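Local atomic coordinates of 2-dehydropantoate 2-reductase (Bacillus subtilis, PDB entry 3EGO), a protein that probably catalyses the NADPH-dependent reduction of ketopantoate to pantoate, the second step on the route from 3-methyl-2-oxobutanoate to pantoate in pantothenate biosynthesis. Residues 11-14 and 15-19; 29-33 and 34-38; 46-50 and 51-55; 160-163 and 164-168. All coordinates share one frame; numbering follows the deposited sequence.

Contact 1 of 4, residues 11-14 and 15-19; sequences GSVG and LLCAY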
loop_
_atom_site.group_PDB
_atom_site.type_symbol
_atom_site.label_atom_id
_atom_site.label_comp_id
_atom_site.label_asym_id
_atom_site.label_seq_id
_atom_site.Cartn_x
_atom_site.Cartn_y
_atom_site.Cartn_z
ATOM N N GLY A 11 -17.714 -13.193 18.315
ATOM C CA GLY A 11 -17.239 -13.350 16.933
ATOM C C GLY A 11 -17.204 -14.841 16.605
ATOM O O GLY A 11 -17.718 -15.660 17.369
ATOM N N SER A 12 -16.639 -15.176 15.440
ATOM C CA SER A 12 -16.496 -16.554 14.956
ATOM C C SER A 12 -15.938 -17.508 15.990
ATOM O O SER A 12 -16.500 -18.564 16.257
ATOM C CB SER A 12 -15.493 -16.538 13.806
ATOM O OG SER A 12 -16.109 -15.807 12.760
ATOM N N VAL A 13 -14.791 -17.146 16.534
ATOM C CA VAL A 13 -14.135 -18.056 17.526
ATOM C C VAL A 13 -14.947 -18.188 18.792
ATOM O O VAL A 13 -15.066 -19.269 19.323
ATOM C CB VAL A 13 -12.700 -17.575 17.878
ATOM C CG1 VAL A 13 -12.045 -18.504 18.945
ATOM C CG2 VAL A 13 -11.845 -17.565 16.613
ATOM N N GLY A 14 -15.473 -17.077 19.317
ATOM C CA GLY A 14 -16.327 -17.159 20.498
ATOM C C GLY A 14 -17.509 -18.090 20.345
ATOM O O GLY A 14 -17.779 -18.920 21.209
ATOM N N LEU A 15 -18.235 -17.958 19.246
ATOM C CA LEU A 15 -19.407 -18.805 19.045
ATOM C C LEU A 15 -19.009 -20.261 18.901
ATOM O O LEU A 15 -19.722 -21.150 19.334
ATOM C CB LEU A 15 -20.174 -18.344 17.797
ATOM C CG LEU A 15 -20.749 -16.904 17.921
ATOM C CD1 LEU A 15 -21.371 -16.492 16.556
ATOM C CD2 LEU A 15 -21.749 -16.801 19.049
ATOM N N LEU A 16 -17.903 -20.506 18.192
ATOM C CA LEU A 16 -17.396 -21.879 17.987
ATOM C C LEU A 16 -17.050 -22.508 19.342
ATOM O O LEU A 16 -17.474 -23.638 19.647
ATOM C CB LEU A 16 -16.116 -21.815 17.124
ATOM C CG LEU A 16 -15.489 -23.185 16.787
ATOM C CD1 LEU A 16 -16.214 -23.831 15.688
ATOM C CD2 LEU A 16 -14.048 -22.944 16.411
ATOM N N CYS A 17 -16.314 -21.764 20.188
ATOM C CA CYS A 17 -15.958 -22.300 21.498
ATOM C C CYS A 17 -17.211 -22.499 22.356
ATOM O O CYS A 17 -17.328 -23.462 23.093
ATOM C CB CYS A 17 -15.025 -21.321 22.239
ATOM S SG CYS A 17 -13.366 -21.212 21.518
ATOM N N ALA A 18 -18.147 -21.555 22.276
ATOM C CA ALA A 18 -19.356 -21.658 23.108
ATOM C C ALA A 18 -20.136 -22.907 22.718
ATOM O O ALA A 18 -20.567 -23.635 23.582
ATOM C CB ALA A 18 -20.217 -20.398 22.919
ATOM N N TYR A 19 -20.298 -23.177 21.419
ATOM C CA TYR A 19 -21.015 -24.366 21.025
ATOM C C TYR A 19 -20.377 -25.652 21.613
ATOM O O TYR A 19 -21.015 -26.510 22.276
ATOM C CB TYR A 19 -21.135 -24.488 19.486
ATOM C CG TYR A 19 -21.794 -25.830 19.193
ATOM C CD1 TYR A 19 -23.177 -25.985 19.333
ATOM C CD2 TYR A 19 -21.029 -26.959 18.892
ATOM C CE1 TYR A 19 -23.770 -27.217 19.132
ATOM C CE2 TYR A 19 -21.596 -28.165 18.701
ATOM C CZ TYR A 19 -22.976 -28.295 18.845
ATOM O OH TYR A 19 -23.545 -29.529 18.653
#

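Contact 2 of 4, residues 29-33 and 34-38; sequences VVTRR and QEQAA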
loop_
_atom_site.group_PDB
_atom_site.type_symbol
_atom_site.label_atom_id
_atom_site.label_comp_id
_atom_site.label_asym_id
_atom_site.label_seq_id
_atom_site.Cartn_x
_atom_site.Cartn_y
_atom_site.Cartn_z
ATOM N N VAL A 29 -21.917 -16.564 26.791
ATOM C CA VAL A 29 -21.196 -15.682 25.885
ATOM C C VAL A 29 -21.374 -14.256 26.357
ATOM O O VAL A 29 -22.513 -13.806 26.534
ATOM C CB VAL A 29 -21.747 -15.848 24.470
ATOM C CG1 VAL A 29 -21.053 -14.893 23.458
ATOM C CG2 VAL A 29 -21.524 -17.296 24.061
ATOM N N VAL A 30 -20.259 -13.578 26.611
ATOM C CA VAL A 30 -20.277 -12.184 27.036
ATOM C C VAL A 30 -19.986 -11.367 25.782
ATOM O O VAL A 30 -18.869 -11.394 25.245
ATOM C CB VAL A 30 -19.217 -11.917 28.139
ATOM C CG1 VAL A 30 -19.153 -10.418 28.502
ATOM C CG2 VAL A 30 -19.457 -12.801 29.353
ATOM N N THR A 31 -21.030 -10.713 25.277
ATOM C CA THR A 31 -20.993 -9.978 24.008
ATOM C C THR A 31 -21.077 -8.489 24.338
ATOM O O THR A 31 -21.713 -8.108 25.299
ATOM C CB THR A 31 -22.228 -10.318 23.109
ATOM O OG1 THR A 31 -23.445 -9.947 23.772
ATOM C CG2 THR A 31 -22.325 -11.794 22.795
ATOM N N ARG A 32 -20.465 -7.632 23.533
ATOM C CA ARG A 32 -20.582 -6.201 23.799
ATOM C C ARG A 32 -21.970 -5.642 23.426
ATOM O O ARG A 32 -22.427 -4.666 24.039
ATOM C CB ARG A 32 -19.465 -5.409 23.104
ATOM C CG ARG A 32 -19.740 -5.064 21.630
ATOM C CD ARG A 32 -18.938 -3.847 21.203
ATOM N NE ARG A 32 -19.439 -2.598 21.790
ATOM C CZ ARG A 32 -18.659 -1.589 22.185
ATOM N NH1 ARG A 32 -17.339 -1.686 22.083
ATOM N NH2 ARG A 32 -19.191 -0.486 22.695
ATOM N N ARG A 33 -22.647 -6.267 22.455
ATOM C CA ARG A 33 -24.013 -5.817 22.048
ATOM C C ARG A 33 -25.180 -6.602 22.676
ATOM O O ARG A 33 -25.310 -7.822 22.505
ATOM C CB ARG A 33 -24.156 -5.811 20.530
ATOM C CG ARG A 33 -23.009 -5.117 19.823
ATOM C CD ARG A 33 -22.991 -5.451 18.341
ATOM N NE ARG A 33 -22.446 -6.777 18.020
ATOM C CZ ARG A 33 -23.142 -7.767 17.454
ATOM N NH1 ARG A 33 -24.426 -7.617 17.146
ATOM N NH2 ARG A 33 -22.553 -8.914 17.190
ATOM N N GLN A 34 -26.038 -5.894 23.418
ATOM C CA GLN A 34 -27.190 -6.545 24.076
ATOM C C GLN A 34 -28.062 -7.327 23.086
ATOM O O GLN A 34 -28.703 -8.334 23.426
ATOM C CB GLN A 34 -28.008 -5.472 24.836
ATOM C CG GLN A 34 -28.870 -6.000 25.976
ATOM C CD GLN A 34 -28.751 -5.120 27.227
ATOM O OE1 GLN A 34 -29.703 -4.439 27.617
ATOM N NE2 GLN A 34 -27.561 -5.119 27.848
ATOM N N GLU A 35 -28.101 -6.873 21.844
ATOM C CA GLU A 35 -28.940 -7.539 20.840
ATOM C C GLU A 35 -28.410 -8.926 20.516
ATOM O O GLU A 35 -29.180 -9.861 20.233
ATOM C CB GLU A 35 -28.958 -6.723 19.561
ATOM C CG GLU A 35 -27.648 -6.031 19.340
ATOM C CD GLU A 35 -27.439 -5.651 17.895
ATOM O OE1 GLU A 35 -28.463 -5.535 17.155
ATOM O OE2 GLU A 35 -26.255 -5.482 17.511
ATOM N N GLN A 36 -27.086 -9.064 20.504
ATOM C CA GLN A 36 -26.577 -10.419 20.324
ATOM C C GLN A 36 -26.824 -11.245 21.564
ATOM O O GLN A 36 -27.257 -12.362 21.473
ATOM C CB GLN A 36 -25.095 -10.405 20.043
ATOM C CG GLN A 36 -24.556 -11.854 19.908
ATOM C CD GLN A 36 -23.098 -11.852 19.475
ATOM O OE1 GLN A 36 -22.350 -10.930 19.776
ATOM N NE2 GLN A 36 -22.702 -12.881 18.750
ATOM N N ALA A 37 -26.503 -10.701 22.740
ATOM C CA ALA A 37 -26.731 -11.415 23.981
ATOM C C ALA A 37 -28.178 -11.869 24.090
ATOM O O ALA A 37 -28.454 -13.001 24.495
ATOM C CB ALA A 37 -26.293 -10.564 25.196
ATOM N N ALA A 38 -29.113 -10.997 23.697
ATOM C CA ALA A 38 -30.532 -11.333 23.755
ATOM C C ALA A 38 -30.849 -12.436 22.781
ATOM O O ALA A 38 -31.629 -13.329 23.075
ATOM C CB ALA A 38 -31.418 -10.089 23.447
HETATM O O HOH W 1 -20.066 -9.893 18.394
#

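Contact 3 of 4, residues 46-50 and 51-55; sequences RLYKG and GEEFR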
loop_
_atom_site.group_PDB
_atom_site.type_symbol
_atom_site.label_atom_id
_atom_site.label_comp_id
_atom_site.label_asym_id
_atom_site.label_seq_id
_atom_site.Cartn_x
_atom_site.Cartn_y
_atom_site.Cartn_z
ATOM N N ARG A 46 -26.262 -21.795 16.822
ATOM C CA ARG A 46 -26.326 -22.805 15.786
ATOM C C ARG A 46 -24.936 -23.010 15.255
ATOM O O ARG A 46 -24.221 -22.057 15.009
ATOM C CB ARG A 46 -27.207 -22.339 14.634
ATOM C CG ARG A 46 -28.616 -21.963 15.051
ATOM C CD ARG A 46 -29.382 -23.169 15.607
ATOM N NE ARG A 46 -30.661 -22.803 16.225
ATOM C CZ ARG A 46 -31.812 -22.685 15.561
ATOM N NH1 ARG A 46 -32.916 -22.348 16.211
ATOM N NH2 ARG A 46 -31.864 -22.905 14.248
ATOM N N LEU A 47 -24.557 -24.256 15.059
ATOM C CA LEU A 47 -23.278 -24.498 14.425
ATOM C C LEU A 47 -23.537 -25.315 13.197
ATOM O O LEU A 47 -24.268 -26.322 13.264
ATOM C CB LEU A 47 -22.348 -25.252 15.374
ATOM C CG LEU A 47 -21.016 -25.595 14.696
ATOM C CD1 LEU A 47 -19.837 -25.075 15.542
ATOM C CD2 LEU A 47 -20.976 -27.074 14.524
ATOM N N TYR A 48 -22.951 -24.881 12.081
ATOM C CA TYR A 48 -23.049 -25.575 10.796
ATOM C C TYR A 48 -21.738 -26.317 10.551
ATOM O O TYR A 48 -20.631 -25.774 10.759
ATOM C CB TYR A 48 -23.278 -24.571 9.663
ATOM C CG TYR A 48 -24.545 -23.731 9.734
ATOM C CD1 TYR A 48 -25.590 -23.937 8.841
ATOM C CD2 TYR A 48 -24.680 -22.707 10.676
ATOM C CE1 TYR A 48 -26.760 -23.140 8.902
ATOM C CE2 TYR A 48 -25.812 -21.935 10.753
ATOM C CZ TYR A 48 -26.855 -22.145 9.866
ATOM O OH TYR A 48 -27.981 -21.357 9.947
ATOM N N LYS A 49 -21.831 -27.572 10.145
ATOM C CA LYS A 49 -20.633 -28.304 9.906
ATOM C C LYS A 49 -20.941 -29.253 8.798
ATOM O O LYS A 49 -21.588 -30.287 9.025
ATOM C CB LYS A 49 -20.163 -29.053 11.131
ATOM C CG LYS A 49 -18.798 -29.621 10.974
ATOM C CD LYS A 49 -18.284 -30.062 12.314
ATOM C CE LYS A 49 -19.278 -31.036 13.000
ATOM N NZ LYS A 49 -19.183 -31.000 14.526
ATOM N N GLY A 50 -20.474 -28.856 7.619
ATOM C CA GLY A 50 -20.549 -29.634 6.385
ATOM C C GLY A 50 -21.855 -30.358 6.137
ATOM O O GLY A 50 -21.860 -31.572 5.861
ATOM N N GLY A 51 -22.968 -29.637 6.177
ATOM C CA GLY A 51 -24.262 -30.308 5.893
ATOM C C GLY A 51 -25.098 -30.637 7.123
ATOM O O GLY A 51 -26.316 -30.861 7.029
ATOM N N GLU A 52 -24.453 -30.667 8.284
ATOM C CA GLU A 52 -25.171 -30.800 9.531
ATOM C C GLU A 52 -25.346 -29.441 10.224
ATOM O O GLU A 52 -24.515 -28.527 10.103
ATOM C CB GLU A 52 -24.485 -31.796 10.452
ATOM C CG GLU A 52 -24.345 -33.193 9.842
ATOM C CD GLU A 52 -23.597 -34.143 10.732
ATOM O OE1 GLU A 52 -22.364 -33.971 10.907
ATOM O OE2 GLU A 52 -24.236 -35.070 11.260
ATOM N N GLU A 53 -26.440 -29.308 10.943
ATOM C CA GLU A 53 -26.665 -28.105 11.747
ATOM C C GLU A 53 -27.047 -28.530 13.122
ATOM O O GLU A 53 -28.007 -29.292 13.303
ATOM C CB GLU A 53 -27.808 -27.258 11.185
ATOM C CG GLU A 53 -27.506 -26.565 9.934
ATOM C CD GLU A 53 -28.665 -25.665 9.474
ATOM O OE1 GLU A 53 -29.459 -25.161 10.322
ATOM O OE2 GLU A 53 -28.753 -25.458 8.249
ATOM N N PHE A 54 -26.332 -28.025 14.106
ATOM C CA PHE A 54 -26.622 -28.334 15.494
ATOM C C PHE A 54 -27.095 -27.086 16.218
ATOM O O PHE A 54 -26.783 -25.970 15.803
ATOM C CB PHE A 54 -25.370 -28.881 16.181
ATOM C CG PHE A 54 -24.777 -30.059 15.466
ATOM C CD1 PHE A 54 -25.247 -31.342 15.730
ATOM C CD2 PHE A 54 -23.834 -29.877 14.455
ATOM C CE1 PHE A 54 -24.741 -32.416 15.038
ATOM C CE2 PHE A 54 -23.322 -30.959 13.765
ATOM C CZ PHE A 54 -23.774 -32.239 14.083
ATOM N N ARG A 55 -27.834 -27.282 17.297
ATOM C CA ARG A 55 -28.217 -26.182 18.165
ATOM C C ARG A 55 -27.797 -26.463 19.583
ATOM O O ARG A 55 -27.938 -27.589 20.097
ATOM C CB ARG A 55 -29.756 -25.921 18.123
ATOM C CG ARG A 55 -30.113 -24.715 18.980
ATOM C CD ARG A 55 -31.391 -24.922 19.766
ATOM N NE ARG A 55 -32.598 -24.734 18.964
ATOM C CZ ARG A 55 -33.609 -23.926 19.296
ATOM N NH1 ARG A 55 -34.658 -23.851 18.502
ATOM N NH2 ARG A 55 -33.582 -23.206 20.421
HETATM O O HOH W 2 -20.948 -32.937 9.195
#

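Contact 4 of 4, residues 160-163 and 164-168; sequences QHNH and SDFPI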
loop_
_atom_site.group_PDB
_atom_site.type_symbol
_atom_site.label_atom_id
_atom_site.label_comp_id
_atom_site.label_asym_id
_atom_site.label_seq_id
_atom_site.Cartn_x
_atom_site.Cartn_y
_atom_site.Cartn_z
ATOM N N GLN A 160 -10.926 -32.211 30.150
ATOM C CA GLN A 160 -10.834 -33.669 30.194
ATOM C C GLN A 160 -11.542 -34.325 29.014
ATOM O O GLN A 160 -11.005 -35.242 28.397
ATOM C CB GLN A 160 -11.425 -34.211 31.515
ATOM C CG GLN A 160 -11.255 -35.733 31.649
ATOM C CD GLN A 160 -11.847 -36.315 32.919
ATOM O OE1 GLN A 160 -12.506 -35.616 33.704
ATOM N NE2 GLN A 160 -11.610 -37.615 33.133
ATOM N N HIS A 161 -12.759 -33.862 28.714
ATOM C CA HIS A 161 -13.555 -34.442 27.645
ATOM C C HIS A 161 -14.000 -33.417 26.615
ATOM O O HIS A 161 -14.624 -32.405 26.967
ATOM C CB HIS A 161 -14.779 -35.136 28.241
ATOM C CG HIS A 161 -14.431 -36.370 29.014
ATOM N ND1 HIS A 161 -14.804 -36.560 30.326
ATOM C CD2 HIS A 161 -13.713 -37.465 28.660
ATOM C CE1 HIS A 161 -14.347 -37.728 30.745
ATOM N NE2 HIS A 161 -13.680 -38.295 29.755
ATOM N N ASN A 162 -13.670 -33.672 25.355
ATOM C CA ASN A 162 -14.144 -32.783 24.284
ATOM C C ASN A 162 -14.761 -33.478 23.090
ATOM O O ASN A 162 -14.472 -34.647 22.861
ATOM C CB ASN A 162 -13.024 -31.849 23.868
ATOM C CG ASN A 162 -12.844 -30.752 24.860
ATOM O OD1 ASN A 162 -11.949 -30.804 25.670
ATOM N ND2 ASN A 162 -13.764 -29.778 24.851
ATOM N N HIS A 163 -15.611 -32.772 22.330
ATOM C CA HIS A 163 -16.116 -33.332 21.057
ATOM C C HIS A 163 -14.943 -33.718 20.174
ATOM O O HIS A 163 -13.940 -33.021 20.140
ATOM C CB HIS A 163 -16.979 -32.307 20.313
ATOM C CG HIS A 163 -17.799 -32.895 19.208
ATOM N ND1 HIS A 163 -17.268 -33.230 17.988
ATOM C CD2 HIS A 163 -19.112 -33.217 19.149
ATOM C CE1 HIS A 163 -18.216 -33.730 17.214
ATOM N NE2 HIS A 163 -19.353 -33.713 17.890
ATOM N N SER A 164 -15.086 -34.788 19.395
ATOM C CA SER A 164 -14.004 -35.236 18.544
ATOM C C SER A 164 -13.534 -34.117 17.634
ATOM O O SER A 164 -12.364 -34.066 17.256
ATOM C CB SER A 164 -14.465 -36.428 17.701
ATOM O OG SER A 164 -14.805 -37.500 18.561
ATOM N N ASP A 165 -14.442 -33.202 17.276
ATOM C CA ASP A 165 -14.089 -32.191 16.274
ATOM C C ASP A 165 -13.598 -30.903 16.893
ATOM O O ASP A 165 -13.268 -29.973 16.150
ATOM C CB ASP A 165 -15.259 -31.867 15.335
ATOM C CG ASP A 165 -15.642 -33.031 14.422
ATOM O OD1 ASP A 165 -14.754 -33.728 13.897
ATOM O OD2 ASP A 165 -16.842 -33.176 14.184
ATOM N N PHE A 166 -13.520 -30.889 18.232
ATOM C CA PHE A 166 -13.053 -29.777 19.019
ATOM C C PHE A 166 -11.896 -30.243 19.910
ATOM O O PHE A 166 -11.965 -30.095 21.084
ATOM C CB PHE A 166 -14.188 -29.195 19.912
ATOM C CG PHE A 166 -13.960 -27.754 20.348
ATOM C CD1 PHE A 166 -13.914 -26.696 19.405
ATOM C CD2 PHE A 166 -13.779 -27.451 21.710
ATOM C CE1 PHE A 166 -13.688 -25.341 19.844
ATOM C CE2 PHE A 166 -13.571 -26.129 22.149
ATOM C CZ PHE A 166 -13.512 -25.072 21.208
ATOM N N PRO A 167 -10.862 -30.884 19.337
ATOM C CA PRO A 167 -9.782 -31.312 20.245
ATOM C C PRO A 167 -8.994 -30.151 20.842
ATOM O O PRO A 167 -8.847 -29.076 20.210
ATOM C CB PRO A 167 -8.871 -32.157 19.331
ATOM C CG PRO A 167 -9.108 -31.589 17.994
ATOM C CD PRO A 167 -10.592 -31.293 17.951
ATOM N N ILE A 168 -8.446 -30.376 22.030
ATOM C CA ILE A 168 -7.687 -29.361 22.707
ATOM C C ILE A 168 -6.394 -29.987 23.232
ATOM O O ILE A 168 -6.446 -31.053 23.885
ATOM C CB ILE A 168 -8.516 -28.740 23.855
ATOM C CG1 ILE A 168 -9.735 -28.013 23.251
ATOM C CG2 ILE A 168 -7.692 -27.717 24.589
ATOM C CD1 ILE A 168 -10.754 -27.466 24.322
#

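Contact 1 of 4, residues 11-14 and 15-19
Leu15 N of helix 12-22 donates to Gly11 O at 3.0 Å and closes the first turn of the helix. This turn follows strand 4-8 in the Rossmann beta-alpha-beta unit. Gly11 and Gly14 are the last two glycines of what fits a GxGxxG dinucleotide-binding motif that begins at Gly9. Gly11 to Gly14 probably line the NADP(+) site.

Backbone hydrogen bonds carry most of the contact. Gly11 is the N-cap residue, and its bond to Leu15 is nearly straight, 168° at the hydrogen. Leu15 CG sits 3.3 Å from Gly11 O, beside the bond that its own N makes. Cys17 N reaches Val13 O at 2.9 Å. Leu16 N bonds likewise to Ser12 O, and Ala18 N to Gly14 O. Ser12 OG bonds instead to Arg128 N.

Leu16 packs on Ala126 and His124 of strand 116-128, and Ala18 packs on Val27 and Val29 of strand 26-30. Gly14 is buried and offers only backbone to the next turn. Val13 and Cys17 make the one apolar side-chain contact within the turn. Val13 places CG1 anti to its own N (chi1 178°), which brings this methyl alongside Cys17. The gap from Val13 CG1 to Cys17 SG is 4.0 Å.

Contact 2 of 4, residues 29-33 and 34-38
Arg33, the N-cap residue of helix 34-43, meets Glu35, Gln36 and Ala37 of the first turn. This is a strand-turn-helix step of the Rossmann-type domain. The segment 34-38 opens with Gln34, whose CB touches the backbone carbon of Arg33. Gln34 NE2 makes a weak hydrogen bond to Thr62 OG1.

Glu35 forms a salt bridge with Arg33, Arg33 NH1 to Glu35 OE2 at 2.8 Å. The oxygen lies in the guanidinium plane, at its edge. The nitrogen, however, comes in from above the carboxylate plane, and the two flat groups stand 85° apart.

Gln36 has an extended chain with CG anti to its N (chi1 178°). This carries the amide back past Thr31, where Gln36 OE1 lies 3.1 Å from Thr31 CG2. Gln36 CB lies over one face of the Arg33 guanidinium. A water links the two polar ends: it accepts from Arg33 NH2 and donates to Gln36 OE1, both at 2.9 Å. Gln36 NE2 bonds to Asp131 O and to the carbonyl oxygen of Gly10, a residue that probably binds NADP(+). Asp131 OD1 also forms a salt bridge with Arg33 NH2.

Ala37 N donates to Arg33 O at 3.1 Å and 171°, in the carbonyl plane. Thr31 OG1 also donates to Arg33 O, at 3.1 Å, from above that plane. Ala37 CB packs 3.2 Å from Thr31 OG1.

Strand 26-30, which lies between parallel strands 4-8 and 52-61, leads into this turn. Val29 packs on Ala18 of helix 12-22, while Ala37 rests on Ala60 of strand 52-61.

Contact 3 of 4, residues 46-50 and 51-55
Arg46 and Arg55 lie side by side at the open end of a beta hairpin, strands 45-49 and 52-61 joined by a type I' turn from Lys49 to Glu52. Gly50 and Gly51 hold the turn with positive phi. Leu47 pairs with Phe54 and Lys49 with Glu52 as hydrogen-bonded pairs; Phe54 N to Leu47 O is 2.8 Å.

The guanidinium groups of Arg46 and Arg55 stack with centres 4.3 Å apart and planes at 26°. Arg46 is bent at chi2 (-64°), which folds its end across to Arg55. Arg46 NH1 and Arg55 NH1, both positive, are 3.2 Å apart.

Tyr48 and Glu53 lie on the same face as Arg46 and Arg55. The extended Glu53 chain runs alongside the ring and puts Glu53 OE2 3.1 Å from Tyr48 CE1. The ring and carboxylate planes are 45° apart.

Leu47, Lys49, Glu52 and Phe54 occupy the other face. Leu47 and Phe54 both pack against Tyr19 of helix 12-22, and Leu47 CD2 meets Phe54 CD2 at 4.0 Å. The bend of Lys49 at chi3 places Lys49 CE 4.1 Å from Phe54 CE2, with NZ bonded to Tyr20 OH. At the turn, a water donates to Lys49 O at 2.7 Å and also to Glu52 OE1.

Contact 4 of 4, residues 160-163 and 164-168
His163 and Asp165 are joined through a ring nitrogen and a backbone amide. Asp165 N donates to His163 ND1 at 2.9 Å and 164°. The donor approaches the ring edge in its plane, so ND1 acts as an acceptor here. The two side chains lie side by side, and Asp165 OD2 comes 3.4 Å from His163 CE1.

Two torsions of His163 set this up. With CG anti to the backbone N, chi1 (-165°) places the ring beside the carbonyl carbon, and chi2 (-77°) turns ND1 to the amide of Asp165.

A second bond runs between backbone atoms, Phe166 N to His163 O at 2.9 Å. The donor stands above the carbonyl plane. This bond closes a type I beta turn from His163 to Phe166, within the loop between strands 142-146 and 168-170. Asn162 lies just before the turn, with Asn162 CB 3.5 Å from Phe166 O. Its amide group lies at the edge of the Phe166 ring, and Ile168 CD1 packs beside the same group.

In the next shell, Tyr20 of helix 12-22 meets the His163 ring edge-to-face and lies nearly parallel to the Phe166 ring. Phe166 also packs on Cys17 and Leu21, and its ring is nearly parallel to that of His124 of strand 116-128. Asp165 OD2 has a long, weak ion pair with Lys49 NZ.

In the fold
The contacts follow in number order along the chain without overlap. Helix 12-22 is the hub. Contact 1 lies on it and touches all three others, with its centre about 13 Å from those of contacts 2 and 3 and about 14 Å from that of contact 4. Contacts 2 and 3 reach the same mixed sheet through neighbouring strands 26-30 and 52-61, yet their nearest atoms are about 10 Å apart. Contacts 3 and 4 have centres about 17 Å apart and meet where Lys49 approaches Asp165 and His163. Contacts 2 and 4 do not touch. Helix 12-22, which begins with the probable NADP(+)-binding turn, is packed against strand 26-30, the hairpin 45-61 and the loop before strand 168-170.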